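Local coordinates for EVE domain-containing protein (Pseudomonas syringae pv. tomato str. DC3000, PDB 2EVE) that is of unknown function but carries an EVE domain related to the PUA and ASCH folds, which may bind nucleic acid, as relatives do, at residues C54-I59 with K106-L111. Sequence-based numbering, arbitrary orientation.
Sequences CPEPGI and KNVLGL
Ile-59 and Leu-109 face each other as an antiparallel hydrogen-bonded pair, gripped by two backbone bonds of unequal quality. Leu-109 N points almost straight at Ile-59 O (2.9 Å, 172° at the hydrogen), whereas the return bond from Ile-59 N to Leu-109 O is more bent, at 139°. On the same face of the sheet their CB atoms meet at 4.2 Å, and both side chains reach Ile-145 of helix 139-149. One residue further, Gly-58 and Gly-110 form a non-hydrogen-bonded pair with CA atoms 4.2 Å apart; Gly-58 CA lies 3.1 Å from Leu-109 O in a CA-H...O contact. The Val-108 side chain is directed at the 54-59 backbone: CG1, anti to the backbone N (chi1 173°), comes within 3.5 Å of Ile-59 O and lies against the Gly-58 carbonyl carbon on the neighbouring strand. Glu-56 runs the other way alongside this valine. From its CB the chain leaves with CG anti to the backbone N and stays extended, which carries CD to 4.0 Å and OE1 to 3.8 Å from Val-108 CB. OE1 then takes two waters. One donates to it and accepts from Val-108 N; the other donates to both OE1 and Val-108 O, so the carboxylate is tied through water to the N-H and carbonyl of Val-108. Beyond the paired residues, a weak bond from Leu-111 N to Pro-57 O (3.3 Å) joins the start of helix 111-115, whose N-cap position is Gly-110, to the loop. Leu-111 also touches Tyr-50 and the bound tris-hydroxymethyl-methyl-ammonium, placing this antiparallel strand pair of the PUA-like EVE fold beside its ligand pocket.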
ATOM      1  N   CYS A  54     -11.246  -1.912  -8.721  1.00 19.85           N
ATOM      2  CA  CYS A  54     -11.728  -0.771  -9.486  1.00 20.07           C
ATOM      3  C   CYS A  54     -11.679  -1.086 -10.978  1.00 21.81           C
ATOM      4  O   CYS A  54     -11.137  -2.116 -11.380  1.00 21.83           O
ATOM      5  CB  CYS A  54     -10.870   0.459  -9.178  1.00 18.59           C
ATOM      6  SG  CYS A  54      -9.117   0.250  -9.557  1.00 17.88           S
ATOM      7  N   PRO A  55     -12.244  -0.203 -11.819  1.00 22.18           N
ATOM      8  CA  PRO A  55     -12.238  -0.442 -13.264  1.00 23.15           C
ATOM      9  C   PRO A  55     -10.852  -0.462 -13.906  1.00 23.52           C
ATOM     10  O   PRO A  55     -10.648  -1.108 -14.931  1.00 23.50           O
ATOM     11  CB  PRO A  55     -13.115   0.685 -13.803  1.00 23.38           C
ATOM     12  CG  PRO A  55     -12.876   1.790 -12.829  1.00 26.30           C
ATOM     13  CD  PRO A  55     -12.925   1.065 -11.502  1.00 22.80           C
ATOM     14  N   GLU A  56      -9.899   0.243 -13.304  1.00 22.73           N
ATOM     15  CA  GLU A  56      -8.547   0.279 -13.848  1.00 23.01           C
ATOM     16  C   GLU A  56      -7.515  -0.001 -12.760  1.00 21.94           C
ATOM     17  O   GLU A  56      -6.797   0.900 -12.325  1.00 23.16           O
ATOM     18  CB  GLU A  56      -8.275   1.643 -14.489  1.00 24.59           C
ATOM     19  CG  GLU A  56      -7.011   1.690 -15.329  1.00 28.48           C
ATOM     20  CD  GLU A  56      -6.779   3.048 -15.961  1.00 30.86           C
ATOM     21  OE1 GLU A  56      -5.830   3.173 -16.763  1.00 34.10           O
ATOM     22  OE2 GLU A  56      -7.541   3.989 -15.657  1.00 33.16           O
ATOM     23  N   PRO A  57      -7.426  -1.261 -12.308  1.00 20.02           N
ATOM     24  CA  PRO A  57      -6.476  -1.652 -11.263  1.00 19.08           C
ATOM     25  C   PRO A  57      -5.023  -1.569 -11.712  1.00 18.06           C
ATOM     26  O   PRO A  57      -4.701  -1.852 -12.864  1.00 18.51           O
ATOM     27  CB  PRO A  57      -6.898  -3.082 -10.938  1.00 20.02           C
ATOM     28  CG  PRO A  57      -7.365  -3.587 -12.272  1.00 21.52           C
ATOM     29  CD  PRO A  57      -8.198  -2.428 -12.772  1.00 21.61           C
ATOM     30  N   GLY A  58      -4.144  -1.181 -10.796  1.00 14.53           N
ATOM     31  CA  GLY A  58      -2.741  -1.077 -11.143  1.00 12.10           C
ATOM     32  C   GLY A  58      -2.039  -0.014 -10.334  1.00 12.14           C
ATOM     33  O   GLY A  58      -2.651   0.643  -9.495  1.00 11.07           O
ATOM     34  N   ILE A  59      -0.747   0.156 -10.583  1.00 11.49           N
ATOM     35  CA  ILE A  59       0.030   1.157  -9.864  1.00 11.59           C
ATOM     36  C   ILE A  59      -0.345   2.543 -10.379  1.00 11.77           C
ATOM     37  O   ILE A  59      -0.178   2.849 -11.559  1.00 11.32           O
ATOM     38  CB  ILE A  59       1.529   0.896 -10.043  1.00 10.62           C
ATOM     39  CG1 ILE A  59       1.869  -0.466  -9.425  1.00 10.72           C
ATOM     40  CG2 ILE A  59       2.340   2.003  -9.389  1.00 11.24           C
ATOM     41  CD1 ILE A  59       3.293  -0.912  -9.628  1.00 10.10           C
ATOM     42  N   LYS A 106       0.313   9.713 -14.870  1.00 21.57           N
ATOM     43  CA  LYS A 106      -0.665  10.208 -15.827  1.00 24.10           C
ATOM     44  C   LYS A 106      -1.492   9.010 -16.277  1.00 23.11           C
ATOM     45  O   LYS A 106      -2.691   9.119 -16.529  1.00 25.12           O
ATOM     46  CB  LYS A 106       0.038  10.835 -17.034  1.00 26.91           C
ATOM     47  CG  LYS A 106      -0.915  11.368 -18.100  1.00 31.69           C
ATOM     48  CD  LYS A 106      -0.170  11.889 -19.324  1.00 34.53           C
ATOM     49  CE  LYS A 106       0.707  13.090 -18.991  1.00 37.22           C
ATOM     50  NZ  LYS A 106       1.407  13.622 -20.198  1.00 38.16           N
ATOM     51  N   ASN A 107      -0.833   7.860 -16.365  1.00 21.99           N
ATOM     52  CA  ASN A 107      -1.484   6.629 -16.780  1.00 22.06           C
ATOM     53  C   ASN A 107      -1.173   5.503 -15.797  1.00 20.95           C
ATOM     54  O   ASN A 107      -0.014   5.250 -15.470  1.00 20.99           O
ATOM     55  CB  ASN A 107      -1.013   6.240 -18.184  1.00 23.08           C
ATOM     56  CG  ASN A 107      -1.454   7.236 -19.243  1.00 23.84           C
ATOM     57  OD1 ASN A 107      -2.645   7.391 -19.506  1.00 25.65           O
ATOM     58  ND2 ASN A 107      -0.491   7.920 -19.850  1.00 26.09           N
ATOM     59  N   VAL A 108      -2.216   4.836 -15.321  1.00 19.50           N
ATOM     60  CA  VAL A 108      -2.043   3.741 -14.379  1.00 18.53           C
ATOM     61  C   VAL A 108      -1.342   2.561 -15.054  1.00 17.82           C
ATOM     62  O   VAL A 108      -1.576   2.280 -16.231  1.00 16.81           O
ATOM     63  CB  VAL A 108      -3.414   3.275 -13.823  1.00 18.76           C
ATOM     64  CG1 VAL A 108      -3.245   2.017 -12.986  1.00 17.48           C
ATOM     65  CG2 VAL A 108      -4.037   4.384 -12.981  1.00 18.67           C
ATOM     66  N   LEU A 109      -0.459   1.894 -14.315  1.00 16.30           N
ATOM     67  CA  LEU A 109       0.249   0.726 -14.835  1.00 16.20           C
ATOM     68  C   LEU A 109      -0.607  -0.477 -14.464  1.00 15.90           C
ATOM     69  O   LEU A 109      -0.552  -0.968 -13.336  1.00 15.67           O
ATOM     70  CB  LEU A 109       1.639   0.602 -14.203  1.00 17.79           C
ATOM     71  CG  LEU A 109       2.649   1.688 -14.583  1.00 17.49           C
ATOM     72  CD1 LEU A 109       3.952   1.474 -13.821  1.00 19.32           C
ATOM     73  CD2 LEU A 109       2.903   1.647 -16.086  1.00 20.00           C
ATOM     74  N   GLY A 110      -1.406  -0.932 -15.425  1.00 14.44           N
ATOM     75  CA  GLY A 110      -2.302  -2.052 -15.199  1.00 15.40           C
ATOM     76  C   GLY A 110      -1.683  -3.342 -14.700  1.00 16.05           C
ATOM     77  O   GLY A 110      -0.533  -3.658 -14.999  1.00 15.07           O
ATOM     78  N   LEU A 111      -2.468  -4.091 -13.936  1.00 15.86           N
ATOM     79  CA  LEU A 111      -2.025  -5.362 -13.390  1.00 16.01           C
ATOM     80  C   LEU A 111      -1.596  -6.310 -14.506  1.00 16.85           C
ATOM     81  O   LEU A 111      -0.548  -6.953 -14.420  1.00 17.30           O
ATOM     82  CB  LEU A 111      -3.151  -5.998 -12.573  1.00 16.18           C
ATOM     83  CG  LEU A 111      -2.883  -7.387 -11.988  1.00 17.09           C
ATOM     84  CD1 LEU A 111      -1.731  -7.329 -10.998  1.00 16.63           C
ATOM     85  CD2 LEU A 111      -4.147  -7.892 -11.310  1.00 19.07           C
TER
HETATM   86  O   HOH W   1      -4.824   5.563 -16.324  1.00 22.35           O
HETATM   87  O   HOH W   2      -3.237   3.252 -18.158  1.00 37.41           O